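Holo-[acyl-carrier-protein] synthase (Neisseria meningitidis FAM18, PDB 5SUV) belongs to the 4'-phosphopantetheinyl transferase superfamily and binds coenzyme A in pockets of its trimeric assembly. Local coordinates at residues P87-G92 with V107-S112; Y4-D9 with F121-K126. All blocks are in the same frame, centred on the assembly; numbering follows the deposited sequence.

Interaction 1. Residues P87-G92 with V107-S112; sequences PEFFYG and VSLSMS. With COA (coenzyme A), chain F.
Strand 87-91 of the hairpin and strand 107-112 of the three-stranded sheet run at 134° between their N-to-C directions, their axes 6.1 Å apart at closest, and border a coenzyme A pocket, where P87 meets L109 and M111. No direct hydrogen bond joins them; three waters link P87 O to L109 N, F89 N to V107 O, and V107 N to the Y91 hydroxyl. F89 carries the apolar core: CD2 of L109 sits over one ring face, 4.1 Å from the centroid, a CH-pi contact, with V107 O at the ring edge. A chi1 of 172° swings the L109 branch away from its own N, bringing both methyls to F89 CZ and CD2 to P87 CB at 3.9 Å. Y91 extends its OH to V107 CB at 3.5 Å. At the pocket end M111, bent at chi3 (-68°), places CE 3.8 Å from P87 CB and 3.5 Å from O8A of coenzyme A. The compact P87 ring brings CG 3.4 Å from ligand O2B, and S112 OG donates to ligand O2A at 3.3 Å. K52 and H81, with K62 and I68 of the second subunit, complete the site. Apolar side chains thus join the sheets, and two waters bridge backbone groups not paired directly at this oblique angle.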
loop_
_atom_site.group_PDB
_atom_site.type_symbol
_atom_site.label_atom_id
_atom_site.label_comp_id
_atom_site.label_asym_id
_atom_site.label_seq_id
_atom_site.Cartn_x
_atom_site.Cartn_y
_atom_site.Cartn_z
ATOM N N PRO A 87 5.863 -12.742 -5.658
ATOM C CA PRO A 87 6.515 -11.950 -6.704
ATOM C C PRO A 87 7.821 -11.366 -6.200
ATOM O O PRO A 87 7.972 -11.067 -5.010
ATOM C CB PRO A 87 5.495 -10.846 -6.998
ATOM C CG PRO A 87 4.822 -10.637 -5.680
ATOM C CD PRO A 87 4.744 -12.006 -5.039
ATOM N N GLU A 88 8.767 -11.194 -7.128
ATOM C CA GLU A 88 10.077 -10.642 -6.802
ATOM C C GLU A 88 10.690 -10.023 -8.055
ATOM O O GLU A 88 10.351 -10.388 -9.184
ATOM C CB GLU A 88 11.000 -11.717 -6.208
ATOM C CG GLU A 88 11.181 -12.929 -7.095
ATOM C CD GLU A 88 11.872 -14.084 -6.387
ATOM O OE1 GLU A 88 11.914 -14.087 -5.137
ATOM O OE2 GLU A 88 12.367 -14.991 -7.085
ATOM N N PHE A 89 11.608 -9.086 -7.839
ATOM C CA PHE A 89 12.246 -8.358 -8.932
ATOM C C PHE A 89 13.502 -9.064 -9.417
ATOM O O PHE A 89 14.229 -9.670 -8.625
ATOM C CB PHE A 89 12.626 -6.943 -8.493
ATOM C CG PHE A 89 11.462 -6.033 -8.278
ATOM C CD1 PHE A 89 10.693 -5.612 -9.347
ATOM C CD2 PHE A 89 11.149 -5.580 -7.007
ATOM C CE1 PHE A 89 9.626 -4.759 -9.148
ATOM C CE2 PHE A 89 10.077 -4.720 -6.801
ATOM C CZ PHE A 89 9.327 -4.306 -7.865
ATOM N N PHE A 90 13.754 -8.967 -10.721
ATOM C CA PHE A 90 15.066 -9.245 -11.294
ATOM C C PHE A 90 15.451 -8.040 -12.143
ATOM O O PHE A 90 14.596 -7.241 -12.535
ATOM C CB PHE A 90 15.073 -10.557 -12.095
ATOM C CG PHE A 90 14.351 -10.486 -13.404
ATOM C CD1 PHE A 90 14.999 -10.020 -14.537
ATOM C CD2 PHE A 90 13.039 -10.922 -13.516
ATOM C CE1 PHE A 90 14.345 -9.965 -15.746
ATOM C CE2 PHE A 90 12.383 -10.878 -14.734
ATOM C CZ PHE A 90 13.032 -10.389 -15.843
ATOM N N TYR A 91 16.754 -7.856 -12.362
ATOM C CA TYR A 91 17.250 -6.590 -12.864
ATOM C C TYR A 91 18.134 -6.792 -14.080
ATOM O O TYR A 91 18.880 -7.771 -14.172
ATOM C CB TYR A 91 18.053 -5.843 -11.796
ATOM C CG TYR A 91 17.318 -5.732 -10.513
ATOM C CD1 TYR A 91 16.159 -4.991 -10.446
ATOM C CD2 TYR A 91 17.773 -6.358 -9.367
ATOM C CE1 TYR A 91 15.460 -4.879 -9.274
ATOM C CE2 TYR A 91 17.075 -6.232 -8.167
ATOM C CZ TYR A 91 15.923 -5.507 -8.138
ATOM O OH TYR A 91 15.215 -5.375 -6.955
ATOM N N GLY A 92 18.037 -5.841 -15.002
ATOM C CA GLY A 92 19.010 -5.719 -16.067
ATOM C C GLY A 92 20.331 -5.305 -15.454
ATOM O O GLY A 92 20.378 -4.686 -14.392
ATOM N N VAL A 107 14.854 -5.241 -2.548
ATOM C CA VAL A 107 13.618 -4.543 -2.871
ATOM C C VAL A 107 12.491 -5.562 -2.833
ATOM O O VAL A 107 12.507 -6.538 -3.593
ATOM C CB VAL A 107 13.685 -3.851 -4.238
ATOM C CG1 VAL A 107 12.456 -3.016 -4.445
ATOM C CG2 VAL A 107 14.928 -2.971 -4.336
ATOM N N SER A 108 11.521 -5.335 -1.947
ATOM C CA SER A 108 10.384 -6.222 -1.742
ATOM C C SER A 108 9.170 -5.725 -2.520
ATOM O O SER A 108 8.994 -4.524 -2.732
ATOM C CB SER A 108 10.051 -6.314 -0.252
ATOM O OG SER A 108 11.100 -6.949 0.448
ATOM N N LEU A 109 8.346 -6.673 -2.967
ATOM C CA LEU A 109 7.213 -6.391 -3.833
ATOM C C LEU A 109 6.000 -7.161 -3.345
ATOM O O LEU A 109 6.097 -8.360 -3.066
ATOM C CB LEU A 109 7.508 -6.818 -5.273
ATOM C CG LEU A 109 6.379 -6.779 -6.310
ATOM C CD1 LEU A 109 5.870 -5.368 -6.419
ATOM C CD2 LEU A 109 6.886 -7.291 -7.669
ATOM N N SER A 110 4.856 -6.496 -3.330
ATOM C CA SER A 110 3.584 -7.186 -3.213
ATOM C C SER A 110 2.610 -6.621 -4.228
ATOM O O SER A 110 2.618 -5.427 -4.522
ATOM C CB SER A 110 2.979 -7.052 -1.803
ATOM O OG SER A 110 1.786 -7.820 -1.692
ATOM N N MET A 111 1.735 -7.483 -4.726
ATOM C CA MET A 111 0.716 -7.038 -5.656
ATOM C C MET A 111 -0.633 -7.619 -5.271
ATOM O O MET A 111 -0.715 -8.680 -4.655
ATOM C CB MET A 111 1.094 -7.430 -7.083
ATOM C CG MET A 111 2.260 -6.577 -7.589
ATOM S SD MET A 111 2.679 -6.951 -9.276
ATOM C CE MET A 111 3.320 -8.597 -9.104
ATOM N N SER A 112 -1.680 -6.900 -5.653
ATOM C CA SER A 112 -3.042 -7.381 -5.490
ATOM C C SER A 112 -3.900 -6.782 -6.592
ATOM O O SER A 112 -3.573 -5.746 -7.175
ATOM C CB SER A 112 -3.607 -7.014 -4.110
ATOM O OG SER A 112 -4.916 -7.543 -3.928
HETATM N N1A COA F . 3.411 -14.901 -1.286
HETATM C C2A COA F . 3.249 -13.607 -1.590
HETATM N N3A COA F . 2.544 -13.111 -2.569
HETATM C C4A COA F . 1.897 -14.063 -3.388
HETATM C C5A COA F . 1.989 -15.475 -3.208
HETATM C C6A COA F . 2.772 -15.828 -2.118
HETATM N N6A COA F . 2.927 -17.099 -1.841
HETATM N N7A COA F . 1.313 -16.120 -4.057
HETATM C C8A COA F . 0.803 -15.179 -4.806
HETATM N N9A COA F . 1.119 -13.922 -4.439
HETATM C C1B COA F . 0.730 -12.717 -5.067
HETATM C C2B COA F . 1.162 -12.719 -6.620
HETATM O O2B COA F . 1.796 -11.558 -7.011
HETATM C C3B COA F . -0.230 -12.784 -7.241
HETATM O O3B COA F . -0.336 -12.139 -8.408
HETATM P P3B COA F . 0.837 -12.670 -9.646
HETATM O O7A COA F . 0.034 -12.248 -10.713
HETATM O O8A COA F . 2.023 -11.851 -9.336
HETATM O O9A COA F . 0.923 -14.095 -9.305
HETATM C C4B COA F . -1.002 -12.021 -6.141
HETATM O O4B COA F . -0.611 -12.659 -4.985
HETATM C C5B COA F . -2.480 -12.117 -6.310
HETATM O O5B COA F . -3.044 -11.219 -5.350
HETATM P P1A COA F . -4.558 -11.518 -5.011
HETATM O O1A COA F . -5.406 -11.473 -6.225
HETATM O O2A COA F . -4.880 -10.834 -3.731
HETATM O O3A COA F . -4.503 -13.127 -4.758
HETATM P P2A COA F . -5.839 -13.796 -4.416
HETATM O O4A COA F . -6.603 -13.059 -3.463
HETATM O O5A COA F . -6.548 -14.435 -5.592
HETATM O O6A COA F . -5.266 -15.082 -3.562
HETATM C CBP COA F . -3.811 -15.678 -1.828
HETATM C CCP COA F . -4.615 -14.592 -2.456
HETATM C CDP COA F . -2.600 -15.786 -2.605
HETATM C CEP COA F . -3.417 -15.288 -0.429
HETATM C CAP COA F . -4.548 -17.053 -1.768
HETATM O OAP COA F . -3.802 -17.994 -1.097
HETATM C C9P COA F . -5.897 -17.025 -1.022
HETATM O O9P COA F . -5.888 -17.073 0.199
HETATM N N8P COA F . -7.111 -17.009 -1.773
HETATM C C7P COA F . -8.467 -16.980 -1.122
HETATM C C6P COA F . -8.504 -17.711 0.206
HETATM C C5P COA F . -9.815 -18.461 0.373
HETATM O O5P COA F . -9.836 -19.569 0.792
HETATM N N4P COA F . -11.016 -17.832 0.055
HETATM C C3P COA F . -12.273 -18.562 0.212
HETATM C C2P COA F . -12.874 -18.379 1.581
HETATM S S1P COA F . -12.657 -19.873 2.636
HETATM O O HOH W 1 9.080 -9.529 -2.582
HETATM O O HOH W 2 12.136 -8.808 -5.138
HETATM O O HOH W 3 16.079 -6.988 -4.749
#

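Interaction 2. Residues Y4-D9 with F121-K126; sequences YGIGTD and FVVAEK
Y4 opens the antiparallel pairing of strand 4-9 with strand 121-125 at a classic beta bulge, where it and G5 both face A124. A124 O accepts two bonds, from Y4 N at 2.7 Å and G5 N at 3.3 Å, both from the same face of its carbonyl plane. With CG anti to the backbone N (chi1 -172°), the Y4 ring turns an edge to K126 O, 3.8 Å from CD2, while its OH bonds to Q102; its CB packs on the A124 methyl at 4.1 Å. G5 O takes A124 N at 2.9 Å nearly in line with the C=O. I6 faces V123 in a non-hydrogen-bonded pair, their CG2 atoms 4.2 Å apart, two branched residues suited to an extended strand. G7 puts only backbone next to V122, its N bonding V122 O at 2.8 Å and its O accepting V122 N; the V122 side chain turns, like A124, toward strand 106-114. T8 lies alongside F121, OG1 3.8 Å above the ring centre and bonded to A120 O; T8 O bonds K62 NZ, and D9 follows in the coenzyme A pocket. F121 meets F121 of both neighbours, edge-to-face with the third subunit and stacked with the second. The G7-V122 pair and the A124 N bond set the register, while I6, T8, F121 and V123 pack on neighbouring subunits, aided by T8 N bonding S110 OG of the third.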
loop_
_atom_site.group_PDB
_atom_site.type_symbol
_atom_site.label_atom_id
_atom_site.label_comp_id
_atom_site.label_asym_id
_atom_site.label_seq_id
_atom_site.Cartn_x
_atom_site.Cartn_y
_atom_site.Cartn_z
ATOM N N TYR A 4 15.409 2.616 2.223
ATOM C CA TYR A 4 15.871 3.550 1.196
ATOM C C TYR A 4 14.714 4.353 0.615
ATOM O O TYR A 4 14.827 5.569 0.406
ATOM C CB TYR A 4 16.587 2.785 0.073
ATOM C CG TYR A 4 17.263 3.671 -0.934
ATOM C CD1 TYR A 4 16.564 4.241 -1.974
ATOM C CD2 TYR A 4 18.626 3.932 -0.839
ATOM C CE1 TYR A 4 17.179 5.071 -2.876
ATOM C CE2 TYR A 4 19.250 4.740 -1.737
ATOM C CZ TYR A 4 18.539 5.305 -2.748
ATOM O OH TYR A 4 19.187 6.114 -3.638
ATOM N N GLY A 5 13.601 3.688 0.351
ATOM C CA GLY A 5 12.404 4.363 -0.117
ATOM C C GLY A 5 11.277 3.364 -0.220
ATOM O O GLY A 5 11.482 2.155 -0.122
ATOM N N ILE A 6 10.075 3.900 -0.412
ATOM C CA ILE A 6 8.875 3.099 -0.581
ATOM C C ILE A 6 8.149 3.612 -1.808
ATOM O O ILE A 6 8.334 4.760 -2.237
ATOM C CB ILE A 6 7.960 3.162 0.658
ATOM C CG1 ILE A 6 7.492 4.583 0.883
ATOM C CG2 ILE A 6 8.708 2.669 1.886
ATOM C CD1 ILE A 6 6.520 4.696 2.094
ATOM N N GLY A 7 7.348 2.739 -2.399
ATOM C CA GLY A 7 6.632 3.085 -3.612
ATOM C C GLY A 7 5.309 2.383 -3.693
ATOM O O GLY A 7 5.132 1.256 -3.210
ATOM N N THR A 8 4.351 3.055 -4.322
ATOM C CA THR A 8 3.057 2.462 -4.563
ATOM C C THR A 8 2.575 2.879 -5.944
ATOM O O THR A 8 2.995 3.900 -6.491
ATOM C CB THR A 8 2.044 2.882 -3.480
ATOM O OG1 THR A 8 0.866 2.098 -3.599
ATOM C CG2 THR A 8 1.708 4.361 -3.613
ATOM N N ASP A 9 1.682 2.071 -6.497
ATOM C CA ASP A 9 1.085 2.394 -7.779
ATOM C C ASP A 9 -0.275 1.715 -7.850
ATOM O O ASP A 9 -0.429 0.570 -7.413
ATOM C CB ASP A 9 1.994 1.937 -8.922
ATOM C CG ASP A 9 1.825 2.766 -10.177
ATOM O OD1 ASP A 9 1.791 4.012 -10.085
ATOM O OD2 ASP A 9 1.746 2.169 -11.266
ATOM N N PHE A 121 2.831 -2.460 -4.128
ATOM C CA PHE A 121 3.591 -1.836 -3.051
ATOM C C PHE A 121 5.027 -2.353 -3.107
ATOM O O PHE A 121 5.247 -3.547 -3.314
ATOM C CB PHE A 121 3.024 -2.158 -1.668
ATOM C CG PHE A 121 1.821 -1.355 -1.282
ATOM C CD1 PHE A 121 0.578 -1.631 -1.824
ATOM C CD2 PHE A 121 1.927 -0.350 -0.336
ATOM C CE1 PHE A 121 -0.534 -0.899 -1.447
ATOM C CE2 PHE A 121 0.817 0.386 0.048
ATOM C CZ PHE A 121 -0.420 0.109 -0.510
ATOM N N VAL A 122 5.987 -1.458 -2.898
ATOM C CA VAL A 122 7.402 -1.797 -2.965
ATOM C C VAL A 122 8.127 -1.100 -1.824
ATOM O O VAL A 122 7.921 0.098 -1.580
ATOM C CB VAL A 122 8.028 -1.378 -4.314
ATOM C CG1 VAL A 122 9.531 -1.589 -4.302
ATOM C CG2 VAL A 122 7.402 -2.140 -5.470
ATOM N N VAL A 123 9.040 -1.828 -1.186
ATOM C CA VAL A 123 9.945 -1.253 -0.202
ATOM C C VAL A 123 11.374 -1.589 -0.583
ATOM O O VAL A 123 11.732 -2.767 -0.686
ATOM C CB VAL A 123 9.649 -1.760 1.214
ATOM C CG1 VAL A 123 10.596 -1.112 2.209
ATOM C CG2 VAL A 123 8.194 -1.486 1.577
ATOM N N ALA A 124 12.201 -0.566 -0.720
ATOM C CA ALA A 124 13.626 -0.728 -0.954
ATOM C C ALA A 124 14.378 -0.496 0.351
ATOM O O ALA A 124 14.154 0.516 1.031
ATOM C CB ALA A 124 14.080 0.248 -2.032
ATOM N N GLU A 125 15.251 -1.432 0.710
ATOM C CA GLU A 125 15.997 -1.383 1.962
ATOM C C GLU A 125 17.468 -1.079 1.730
ATOM O O GLU A 125 18.051 -1.488 0.723
ATOM C CB GLU A 125 15.934 -2.704 2.721
ATOM C CG GLU A 125 14.580 -3.136 3.155
ATOM C CD GLU A 125 14.634 -4.538 3.684
ATOM O OE1 GLU A 125 15.168 -4.716 4.793
ATOM O OE2 GLU A 125 14.206 -5.457 2.968
ATOM N N LYS A 126 18.041 -0.395 2.720
ATOM C CA LYS A 126 19.453 -0.014 2.835
ATOM C C LYS A 126 19.858 1.036 1.817
ATOM O O LYS A 126 20.052 2.197 2.176
ATOM C CB LYS A 126 20.361 -1.230 2.715
ATOM C CG LYS A 126 20.257 -2.188 3.873
ATOM C CD LYS A 126 21.300 -3.278 3.732
ATOM C CE LYS A 126 21.780 -3.824 5.059
ATOM N NZ LYS A 126 22.839 -4.850 4.830
#

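Overall arrangement
From the N terminus the chain starts in strand 3-12, runs through four helices (13-63) and the hairpin 77-91, and returns in its last strand, 117-125, to close the large loop of interaction 2. Within that loop lies the shorter one of interaction 1, which leaves strand 87-91, passes through helix 93-102 and comes back in strand 106-114; the two loops do not cross. Strands 106-114 and 117-125, successive in the chain, join the contacts directly: S108 N and S110 N probably bond to V123 O and F121 O. Interaction 1 ties the hairpin to this sheet, whereas interaction 2 unites the chain's two ends within it.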